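Local coordinates for protein esterase D (Lactobacillus rhamnosus, PDB 3DKR) that probably hydrolyses carboxylic esters, as an alpha/beta hydrolase with a catalytic triad, at residues His29-Ser34 / Pro136-Tyr141; Asp67-Gly72 / Pro163-Ala168; Ile76-Ser81 / Met108-Thr113; Gly130-Val135 / Ala168-Ala173. One frame throughout, in Å; residues are numbered along the deposited sequence.

Interaction 1 of 4, residues His29-Ser34 / Pro136-Tyr141. With ACT (acetate ion), chain B.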
# COMPACT_ATOMS: atom_id res chain seq x y z
N HIS A 29 3.91 0.56 0.78
CA HIS A 29 4.14 -0.48 -0.21
C HIS A 29 3.37 -1.80 0.01
O HIS A 29 2.53 -1.89 0.91
CB HIS A 29 5.66 -0.70 -0.42
CG HIS A 29 6.40 -1.31 0.74
ND1 HIS A 29 6.32 -2.66 1.06
CD2 HIS A 29 7.33 -0.78 1.57
CE1 HIS A 29 7.14 -2.91 2.06
NE2 HIS A 29 7.76 -1.79 2.39
N ALA A 30 3.67 -2.78 -0.84
CA ALA A 30 2.98 -4.08 -0.83
C ALA A 30 3.60 -5.10 0.11
O ALA A 30 4.77 -5.02 0.45
CB ALA A 30 2.97 -4.65 -2.24
N TYR A 31 2.79 -6.09 0.48
CA TYR A 31 3.29 -7.25 1.22
C TYR A 31 4.26 -8.02 0.29
O TYR A 31 3.93 -8.30 -0.86
CB TYR A 31 2.13 -8.14 1.59
CG TYR A 31 2.44 -9.32 2.46
CD1 TYR A 31 3.10 -9.18 3.67
CD2 TYR A 31 1.99 -10.59 2.11
CE1 TYR A 31 3.35 -10.27 4.49
CE2 TYR A 31 2.23 -11.69 2.92
CZ TYR A 31 2.90 -11.53 4.11
OH TYR A 31 3.13 -12.62 4.93
N THR A 32 5.43 -8.34 0.84
CA THR A 32 6.61 -8.85 0.12
C THR A 32 7.26 -7.81 -0.80
O THR A 32 8.29 -8.09 -1.43
CB THR A 32 6.35 -10.15 -0.70
OG1 THR A 32 5.66 -9.87 -1.93
CG2 THR A 32 5.59 -11.17 0.13
N GLY A 33 6.68 -6.62 -0.87
CA GLY A 33 7.24 -5.55 -1.69
C GLY A 33 8.28 -4.75 -0.96
O GLY A 33 8.94 -5.22 -0.02
N SER A 34 8.40 -3.48 -1.35
CA SER A 34 9.43 -2.60 -0.82
C SER A 34 9.20 -1.22 -1.41
O SER A 34 8.26 -1.05 -2.24
CB SER A 34 10.83 -3.08 -1.21
OG SER A 34 11.13 -2.73 -2.55
N PRO A 136 0.61 -18.62 -2.99
CA PRO A 136 1.49 -18.95 -4.12
C PRO A 136 2.43 -17.80 -4.49
O PRO A 136 3.61 -18.04 -4.80
CB PRO A 136 0.50 -19.26 -5.25
CG PRO A 136 -0.77 -19.57 -4.57
CD PRO A 136 -0.81 -18.69 -3.37
N GLY A 137 1.92 -16.58 -4.42
CA GLY A 137 2.75 -15.40 -4.66
C GLY A 137 3.95 -15.33 -3.72
O GLY A 137 5.07 -15.07 -4.15
N PHE A 138 3.71 -15.57 -2.43
CA PHE A 138 4.79 -15.50 -1.44
C PHE A 138 5.81 -16.60 -1.71
O PHE A 138 7.00 -16.34 -1.73
CB PHE A 138 4.25 -15.63 -0.00
CG PHE A 138 5.25 -15.23 1.05
CD1 PHE A 138 5.10 -14.04 1.76
CD2 PHE A 138 6.35 -16.04 1.34
CE1 PHE A 138 6.02 -13.68 2.72
CE2 PHE A 138 7.28 -15.66 2.30
CZ PHE A 138 7.11 -14.49 2.99
N LEU A 139 5.32 -17.82 -1.93
CA LEU A 139 6.22 -18.94 -2.21
C LEU A 139 7.09 -18.66 -3.44
O LEU A 139 8.29 -18.95 -3.43
CB LEU A 139 5.43 -20.25 -2.35
CG LEU A 139 4.77 -20.74 -1.06
CD1 LEU A 139 3.65 -21.77 -1.32
CD2 LEU A 139 5.81 -21.31 -0.11
N LYS A 140 6.50 -18.06 -4.47
CA LYS A 140 7.23 -17.78 -5.72
C LYS A 140 8.23 -16.65 -5.52
O LYS A 140 9.34 -16.69 -6.04
CB LYS A 140 6.25 -17.44 -6.84
CG LYS A 140 5.47 -18.63 -7.34
N TYR A 141 7.83 -15.64 -4.77
CA TYR A 141 8.72 -14.55 -4.37
C TYR A 141 9.95 -15.11 -3.66
O TYR A 141 11.08 -14.80 -4.04
CB TYR A 141 7.97 -13.59 -3.44
CG TYR A 141 8.86 -12.61 -2.69
CD1 TYR A 141 9.31 -11.46 -3.31
CD2 TYR A 141 9.22 -12.83 -1.37
CE1 TYR A 141 10.10 -10.55 -2.63
CE2 TYR A 141 10.04 -11.92 -0.68
CZ TYR A 141 10.47 -10.78 -1.32
OH TYR A 141 11.27 -9.86 -0.68
C ACT B . 0.06 -6.04 -1.73
O ACT B . 0.22 -5.70 -0.52
OXT ACT B . -0.34 -5.18 -2.57
CH3 ACT B . 0.34 -7.45 -2.19
O HOH W 1 10.49 -7.40 0.69

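Interaction 2 of 4, residues Asp67-Gly72 / Pro163-Ala168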
# COMPACT_ATOMS: atom_id res chain seq x y z
N ASP A 67 12.43 -13.04 7.02
CA ASP A 67 12.41 -11.80 7.81
C ASP A 67 11.05 -11.12 7.78
O ASP A 67 10.65 -10.49 8.77
CB ASP A 67 13.45 -10.82 7.31
CG ASP A 67 14.88 -11.22 7.66
OD1 ASP A 67 15.08 -12.15 8.50
OD2 ASP A 67 15.79 -10.58 7.11
N ILE A 68 10.34 -11.25 6.66
CA ILE A 68 8.99 -10.67 6.54
C ILE A 68 8.10 -11.29 7.59
O ILE A 68 7.30 -10.61 8.26
CB ILE A 68 8.38 -10.91 5.13
CG1 ILE A 68 9.18 -10.15 4.07
CG2 ILE A 68 6.90 -10.52 5.11
CD1 ILE A 68 8.95 -10.60 2.64
N LEU A 69 8.25 -12.61 7.74
CA LEU A 69 7.40 -13.40 8.61
C LEU A 69 7.80 -13.35 10.07
O LEU A 69 6.95 -13.52 10.94
CB LEU A 69 7.43 -14.86 8.15
CG LEU A 69 6.91 -15.12 6.74
CD1 LEU A 69 7.28 -16.51 6.24
CD2 LEU A 69 5.39 -14.95 6.69
N THR A 70 9.09 -13.14 10.35
CA THR A 70 9.57 -13.19 11.74
C THR A 70 9.94 -11.83 12.35
O THR A 70 10.01 -11.72 13.58
CB THR A 70 10.82 -14.09 11.87
OG1 THR A 70 11.93 -13.48 11.22
CG2 THR A 70 10.55 -15.48 11.29
N LYS A 71 10.17 -10.82 11.51
CA LYS A 71 10.58 -9.50 12.00
C LYS A 71 9.59 -8.38 11.67
O LYS A 71 9.81 -7.23 12.04
CB LYS A 71 11.98 -9.14 11.47
CG LYS A 71 13.05 -10.14 11.89
CD LYS A 71 14.44 -9.65 11.56
CE LYS A 71 15.47 -10.74 11.80
NZ LYS A 71 15.24 -11.50 13.07
N GLY A 72 8.50 -8.71 10.98
CA GLY A 72 7.44 -7.73 10.74
C GLY A 72 6.11 -8.29 11.17
O GLY A 72 5.94 -9.51 11.26
N PRO A 163 0.69 -18.82 7.06
CA PRO A 163 -0.73 -18.77 7.39
C PRO A 163 -1.03 -17.88 8.60
O PRO A 163 -2.03 -17.15 8.60
CB PRO A 163 -1.07 -20.24 7.67
CG PRO A 163 -0.09 -21.00 6.88
CD PRO A 163 1.19 -20.21 7.03
N GLY A 164 -0.17 -17.93 9.60
CA GLY A 164 -0.36 -17.16 10.82
C GLY A 164 -0.23 -15.66 10.57
O GLY A 164 -0.99 -14.88 11.13
N GLN A 165 0.72 -15.27 9.73
CA GLN A 165 0.88 -13.85 9.42
C GLN A 165 -0.26 -13.35 8.55
O GLN A 165 -0.76 -12.25 8.78
CB GLN A 165 2.22 -13.50 8.79
CG GLN A 165 2.40 -12.00 8.63
CD GLN A 165 3.83 -11.63 8.31
OE1 GLN A 165 4.26 -11.81 7.18
NE2 GLN A 165 4.57 -11.16 9.31
N LEU A 166 -0.68 -14.13 7.55
CA LEU A 166 -1.85 -13.74 6.76
C LEU A 166 -3.07 -13.60 7.67
O LEU A 166 -3.86 -12.66 7.49
CB LEU A 166 -2.13 -14.74 5.63
CG LEU A 166 -1.15 -14.64 4.47
CD1 LEU A 166 -1.40 -15.73 3.43
CD2 LEU A 166 -1.16 -13.26 3.81
N ALA A 167 -3.22 -14.50 8.63
CA ALA A 167 -4.32 -14.39 9.60
C ALA A 167 -4.22 -13.07 10.36
O ALA A 167 -5.23 -12.41 10.58
CB ALA A 167 -4.30 -15.57 10.58
N ALA A 168 -3.01 -12.69 10.76
CA ALA A 168 -2.81 -11.46 11.51
C ALA A 168 -3.18 -10.24 10.67
O ALA A 168 -3.80 -9.29 11.16
CB ALA A 168 -1.36 -11.34 11.95

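Interaction 3 of 4, residues Ile76-Ser81 / Met108-Thr113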
# COMPACT_ATOMS: atom_id res chain seq x y z
N ILE A 76 3.54 -3.53 13.97
CA ILE A 76 4.78 -2.79 13.64
C ILE A 76 4.56 -1.92 12.40
O ILE A 76 4.92 -0.73 12.38
CB ILE A 76 5.98 -3.75 13.41
CG1 ILE A 76 6.34 -4.45 14.73
CG2 ILE A 76 7.17 -3.02 12.83
CD1 ILE A 76 7.32 -5.60 14.59
N TRP A 77 3.95 -2.50 11.37
CA TRP A 77 3.76 -1.80 10.11
C TRP A 77 2.79 -0.63 10.29
O TRP A 77 2.93 0.41 9.64
CB TRP A 77 3.26 -2.74 9.01
CG TRP A 77 4.20 -3.89 8.79
CD1 TRP A 77 5.56 -3.86 8.93
CD2 TRP A 77 3.86 -5.21 8.36
NE1 TRP A 77 6.09 -5.10 8.62
CE2 TRP A 77 5.06 -5.95 8.29
CE3 TRP A 77 2.65 -5.85 8.07
CZ2 TRP A 77 5.09 -7.29 7.91
CZ3 TRP A 77 2.69 -7.20 7.68
CH2 TRP A 77 3.89 -7.89 7.61
N TRP A 78 1.81 -0.80 11.17
CA TRP A 78 0.91 0.32 11.49
C TRP A 78 1.67 1.45 12.19
O TRP A 78 1.52 2.62 11.84
CB TRP A 78 -0.27 -0.18 12.33
CG TRP A 78 -1.16 0.90 12.90
CD1 TRP A 78 -1.57 1.01 14.19
CD2 TRP A 78 -1.77 2.01 12.20
NE1 TRP A 78 -2.39 2.10 14.35
CE2 TRP A 78 -2.52 2.73 13.15
CE3 TRP A 78 -1.74 2.45 10.87
CZ2 TRP A 78 -3.25 3.88 12.81
CZ3 TRP A 78 -2.47 3.61 10.53
CH2 TRP A 78 -3.21 4.30 11.50
N ALA A 79 2.50 1.12 13.18
CA ALA A 79 3.33 2.16 13.82
C ALA A 79 4.22 2.87 12.78
O ALA A 79 4.42 4.09 12.83
CB ALA A 79 4.20 1.54 14.91
N GLU A 80 4.77 2.11 11.85
CA GLU A 80 5.66 2.68 10.83
C GLU A 80 4.88 3.61 9.89
O GLU A 80 5.37 4.68 9.51
CB GLU A 80 6.38 1.57 10.06
CG GLU A 80 7.41 0.87 10.96
CD GLU A 80 8.05 -0.41 10.40
OE1 GLU A 80 7.48 -1.07 9.52
OE2 GLU A 80 9.17 -0.74 10.87
N SER A 81 3.67 3.21 9.54
CA SER A 81 2.82 4.03 8.66
C SER A 81 2.42 5.31 9.35
O SER A 81 2.44 6.40 8.75
CB SER A 81 1.55 3.26 8.28
OG SER A 81 1.82 2.04 7.60
N MET A 108 -5.97 3.56 4.91
CA MET A 108 -7.36 3.73 5.31
C MET A 108 -7.44 3.93 6.82
O MET A 108 -8.21 4.77 7.28
CB MET A 108 -8.23 2.57 4.84
CG MET A 108 -8.36 2.48 3.32
SD MET A 108 -8.83 4.02 2.47
CE MET A 108 -10.27 4.51 3.42
N LYS A 109 -6.65 3.19 7.60
CA LYS A 109 -6.69 3.37 9.05
C LYS A 109 -6.18 4.77 9.43
O LYS A 109 -6.66 5.38 10.39
CB LYS A 109 -5.91 2.28 9.79
CG LYS A 109 -6.24 2.20 11.27
CD LYS A 109 -5.46 1.10 11.96
CE LYS A 109 -5.83 0.97 13.43
NZ LYS A 109 -7.15 0.29 13.64
N ALA A 110 -5.22 5.28 8.66
CA ALA A 110 -4.75 6.66 8.82
C ALA A 110 -5.88 7.66 8.60
O ALA A 110 -6.09 8.56 9.43
CB ALA A 110 -3.59 6.93 7.86
N LEU A 111 -6.62 7.51 7.51
CA LEU A 111 -7.76 8.41 7.25
C LEU A 111 -8.78 8.35 8.40
O LEU A 111 -9.35 9.38 8.80
CB LEU A 111 -8.43 8.11 5.91
CG LEU A 111 -7.56 8.36 4.67
CD1 LEU A 111 -8.30 7.95 3.40
CD2 LEU A 111 -7.12 9.81 4.60
N GLU A 112 -9.01 7.15 8.91
CA GLU A 112 -9.97 6.94 10.00
C GLU A 112 -9.54 7.55 11.34
O GLU A 112 -10.39 7.99 12.11
CB GLU A 112 -10.18 5.44 10.23
CG GLU A 112 -10.85 4.68 9.09
CD GLU A 112 -10.76 3.14 9.22
OE1 GLU A 112 -10.05 2.63 10.12
OE2 GLU A 112 -11.45 2.46 8.42
N THR A 113 -8.25 7.47 11.66
CA THR A 113 -7.82 7.67 13.06
C THR A 113 -6.71 8.70 13.32
O THR A 113 -6.48 9.05 14.49
CB THR A 113 -7.36 6.33 13.69
OG1 THR A 113 -6.13 5.91 13.11
CG2 THR A 113 -8.42 5.24 13.51

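Interaction 4 of 4, residues Gly130-Val135 / Ala168-Ala173. With ACT (acetate ion), chain C.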
# COMPACT_ATOMS: atom_id res chain seq x y z
N GLY A 130 -10.24 -14.78 3.26
CA GLY A 130 -10.87 -15.55 2.20
C GLY A 130 -10.83 -14.92 0.83
O GLY A 130 -11.32 -15.52 -0.13
N LYS A 131 -10.23 -13.73 0.72
CA LYS A 131 -10.30 -12.91 -0.50
C LYS A 131 -8.96 -12.64 -1.16
O LYS A 131 -8.78 -11.62 -1.85
CB LYS A 131 -10.98 -11.59 -0.16
CG LYS A 131 -12.30 -11.74 0.56
CD LYS A 131 -13.32 -12.41 -0.32
CE LYS A 131 -14.75 -12.27 0.23
NZ LYS A 131 -15.74 -12.78 -0.75
N HIS A 132 -8.00 -13.53 -0.94
CA HIS A 132 -6.67 -13.38 -1.52
C HIS A 132 -6.03 -14.69 -1.93
O HIS A 132 -6.34 -15.77 -1.40
CB HIS A 132 -5.74 -12.59 -0.58
CG HIS A 132 -5.84 -12.96 0.87
ND1 HIS A 132 -5.25 -14.09 1.40
CD2 HIS A 132 -6.42 -12.32 1.91
CE1 HIS A 132 -5.48 -14.14 2.70
NE2 HIS A 132 -6.19 -13.07 3.04
N HIS A 133 -5.15 -14.57 -2.92
CA HIS A 133 -4.28 -15.65 -3.37
C HIS A 133 -2.83 -15.19 -3.17
O HIS A 133 -2.10 -15.02 -4.14
CB HIS A 133 -4.53 -15.94 -4.85
CG HIS A 133 -5.88 -16.51 -5.14
ND1 HIS A 133 -7.03 -15.76 -5.07
CD2 HIS A 133 -6.25 -17.74 -5.56
CE1 HIS A 133 -8.06 -16.52 -5.41
NE2 HIS A 133 -7.62 -17.73 -5.71
N LEU A 134 -2.44 -14.97 -1.91
CA LEU A 134 -1.10 -14.47 -1.58
C LEU A 134 -0.09 -15.57 -1.28
O LEU A 134 1.12 -15.32 -1.27
CB LEU A 134 -1.18 -13.51 -0.39
CG LEU A 134 -1.72 -12.14 -0.78
CD1 LEU A 134 -2.15 -11.40 0.48
CD2 LEU A 134 -0.68 -11.31 -1.55
N VAL A 135 -0.57 -16.79 -1.04
CA VAL A 135 0.34 -17.87 -0.66
C VAL A 135 1.21 -18.32 -1.83
O VAL A 135 2.43 -18.37 -1.70
CB VAL A 135 -0.38 -19.07 -0.01
CG1 VAL A 135 0.58 -20.23 0.14
CG2 VAL A 135 -0.95 -18.67 1.35
N ALA A 168 -3.01 -12.69 10.76
CA ALA A 168 -2.81 -11.46 11.51
C ALA A 168 -3.18 -10.24 10.67
O ALA A 168 -3.80 -9.29 11.16
CB ALA A 168 -1.36 -11.34 11.95
N ILE A 169 -2.77 -10.27 9.41
CA ILE A 169 -3.14 -9.20 8.47
C ILE A 169 -4.64 -9.12 8.26
O ILE A 169 -5.25 -8.04 8.38
CB ILE A 169 -2.43 -9.37 7.11
CG1 ILE A 169 -0.92 -9.27 7.29
CG2 ILE A 169 -2.90 -8.30 6.14
CD1 ILE A 169 -0.12 -9.78 6.08
N ASP A 170 -5.25 -10.27 7.97
CA ASP A 170 -6.71 -10.36 7.84
C ASP A 170 -7.40 -9.71 9.06
O ASP A 170 -8.29 -8.86 8.94
CB ASP A 170 -7.16 -11.84 7.79
CG ASP A 170 -6.86 -12.55 6.46
OD1 ASP A 170 -6.59 -11.90 5.43
OD2 ASP A 170 -6.92 -13.81 6.48
N GLN A 171 -6.96 -10.11 10.24
CA GLN A 171 -7.58 -9.65 11.49
C GLN A 171 -7.48 -8.13 11.62
O GLN A 171 -8.47 -7.43 11.89
CB GLN A 171 -6.92 -10.37 12.67
CG GLN A 171 -7.36 -9.87 14.03
CD GLN A 171 -6.84 -10.75 15.18
OE1 GLN A 171 -6.26 -11.82 14.95
NE2 GLN A 171 -7.04 -10.29 16.41
N PHE A 172 -6.28 -7.60 11.42
CA PHE A 172 -6.05 -6.16 11.51
C PHE A 172 -6.93 -5.44 10.50
O PHE A 172 -7.53 -4.39 10.78
CB PHE A 172 -4.58 -5.87 11.23
CG PHE A 172 -4.17 -4.45 11.50
CD1 PHE A 172 -3.54 -4.10 12.69
CD2 PHE A 172 -4.43 -3.46 10.58
CE1 PHE A 172 -3.19 -2.78 12.94
CE2 PHE A 172 -4.06 -2.15 10.83
CZ PHE A 172 -3.45 -1.82 12.00
N ALA A 173 -6.99 -6.00 9.30
CA ALA A 173 -7.79 -5.43 8.22
C ALA A 173 -9.30 -5.43 8.51
O ALA A 173 -10.01 -4.49 8.12
CB ALA A 173 -7.49 -6.16 6.90
C ACT C . -3.99 -17.25 -0.01
O ACT C . -3.22 -17.78 -0.84
OXT ACT C . -3.77 -16.05 0.27
CH3 ACT C . -5.11 -18.02 0.63

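Interaction 1 of 4, residues His29-Ser34 / Pro136-Tyr141
Thr32 meets helix 136-141 through two groups, each pressed on its own aromatic ring. Its CB sits over the middle of one face of Tyr141, a CH-pi contact 3.9 Å from CB to the ring centroid and 6° off the ring normal. Its methyl CG2 turns to Phe138 instead, approaching that ring obliquely, with Thr32 CG2 3.3 Å from Phe138 CD1. The hydroxyl is kept out of this apolar wedge: with chi1 at 78°, OG1 lies between the backbone N and the carbonyl carbon and bonds back to Tyr31 O at 2.6 Å, on a lone pair. A beta-branched threonine suits the place, offering carbon to both rings and oxygen to its own backbone. Beside it, Tyr31 and Phe138 form an oblique aromatic pair, centroids 5.8 Å apart and planes at 45°.

Toward Gly33 this tight packing gives way to water: one molecule donates to Gly33 O and also bonds Tyr141 OH at 2.9 Å. A type II turn from Ala30 to Gly33 keeps the loop's shape, Ala30 O receiving Gly33 N and His29 ND1 from opposite faces. On the active-site side of the loop Tyr31 N gives an acetate O a 2.8 Å bond; this ion, probably from the crystallisation liquor, is also held by Ser101 N, Leu102 N and His226 NE2. Tyr31 N and Leu102 N are placed as in this family's oxyanion hole; His226 is the predicted triad histidine. The loop between strand 23-28 and helix 39-47 thus leans on helix 134-149, with Leu162 of helix 155-178 and Leu69 of helix 66-71 covering Tyr31 and Phe138.

Interaction 2 of 4, residues Asp67-Gly72 / Pro163-Ala168
Gln165 spans the gap between helix 155-178 and the short helix 66-71, and its side chain meets Leu69 and Ile68 almost from root to tip. Gln165 CB lies 4.1 Å from Leu69 CD2, an apolar start. CG, anti to the backbone N at chi1 -174°, begins an extended chain that carries the amide across to the other helix. There Gln165 CD comes within 3.6 Å of Ile68 O. At the tip the two amide atoms part company. Gln165 OE1 touches two methyls, Leu69 CD2 at 3.4 Å and Ile68 CG2 at 3.6 Å, and takes its hydrogen bond from Tyr31 OH. Gln165 NE2 donates to Ile68 O at 3.0 Å with an N-H...O angle of 162°; the oxygen lies in the amide plane, while NE2 is tilted 26° from the carbonyl plane. Gly72 O is as near, 2.9 Å from Gln165 NE2, but at too poor an angle to count as a bond. Trp77 of helix 74-89 packs against the same side chain.

A leucine here, too short and apolar, would probably leave Ile68 O and Tyr31 OH without their amide partner in a buried place.

Glutamine suits the site because one long, uncharged group both gives and accepts. Its two bonds fix which way round the amide lies: the N-H side must face the carbonyl of Ile68 and the oxygen the tyrosine hydroxyl, so both ends of the amide are paired in a buried, largely apolar contact.

Interaction 3 of 4, residues Ile76-Ser81 / Met108-Thr113
Trp78 of helix 74-89 lays one face of its indole on the side chain of Lys109, joining two of the helices that accompany the central sheet of this alpha/beta hydrolase fold. The lysine methylenes do the touching: CD stands over the middle of the six-membered ring, 3.6 Å from its centroid and 14° off the normal, a CH-pi contact. With CG anti to the backbone N (chi1 -164°) the lysine runs extended along the indole and bends only at chi4; its NZ, 5.5 Å from the centroid of the five-membered ring, offers at most a weak cation-pi attraction. Lysine fits because its stem is apolar while its charged end can probably remain near solvent.

The indole's far end reaches helix 101-113 itself, where Trp78 CH2 lies 3.6 Å from Ala110 N, consistent with the small alanine leaving room. At the ring's edge Thr113 OG1 is 3.5 Å from Trp78 CZ2. The helix axes, crossing at -62°, stay 11.0 Å apart, a separation bridged by the large indole.

Farther out, Phe172 of helix 155-178 touches both Trp78 and Lys109, and Phe106 of helix 101-113 packs on the tryptophan. Thr113 is held in place by its OG1, which bonds Lys109 O at 2.8 Å from above the carbonyl plane.

Interaction 4 of 4, residues Gly130-Val135 / Ala168-Ala173
His132 and Asp170 form a His-carboxylate hydrogen bond between the loop leading into helix 134-149 and helix 155-178, two of the helices of the insert between strands 119-122 and 187-192 of the alpha/beta hydrolase fold. It is not part of the predicted triad, although the His132 side chain comes within about 8 Å of those of Ser101 and Asp195.

The direct bond is the one polar link across the contact. His132 NE2 donates to Asp170 OD1 at 2.7 Å, with an N-H...O angle of 156°, on the syn lone pair of the carboxylate. A chi1 of 42° puts the ring between the backbone N and the carbonyl carbon, where one edge meets Asp170 and another the acetate. With both nitrogens donating to carboxylates, the ring is probably doubly protonated.

Apolar support comes from Ile127, which touches both side chains.

Anion binding completes the account. Leu134 N and Val135 N, where helix 134-149 begins, bond OXT and O of an acetate, probably from the crystallisation liquor, each at 2.8 Å. A phenylalanine in place of His132 would probably leave Asp170 OD1 without this donor and the acetate held less firmly. As it stands, His132 ND1 reaches acetate OXT at 2.7 Å, nearly straight at 170°.

Overall arrangement
Interaction 2 is buried although it lies about 17 Å from the centre of the chain to its own centre; interactions 1 and 3 are partly buried, and interaction 4 lies at the surface. The chemistry follows: a glutamine amide satisfies polar atoms inside interaction 2, aromatic rings meet aliphatic groups in 1 and 3, and a histidine pairs with a carboxylate in 4. Interactions 1 and 4 share helix 134-149, while 2 and 4 share helix 155-178 and Ala168 itself. Tyr31 joins 1 to 2, and Trp77 and Phe172 carry the packing on to interaction 3. Interactions 1 and 4 approach the predicted active site; 2 and 3 lie away from it.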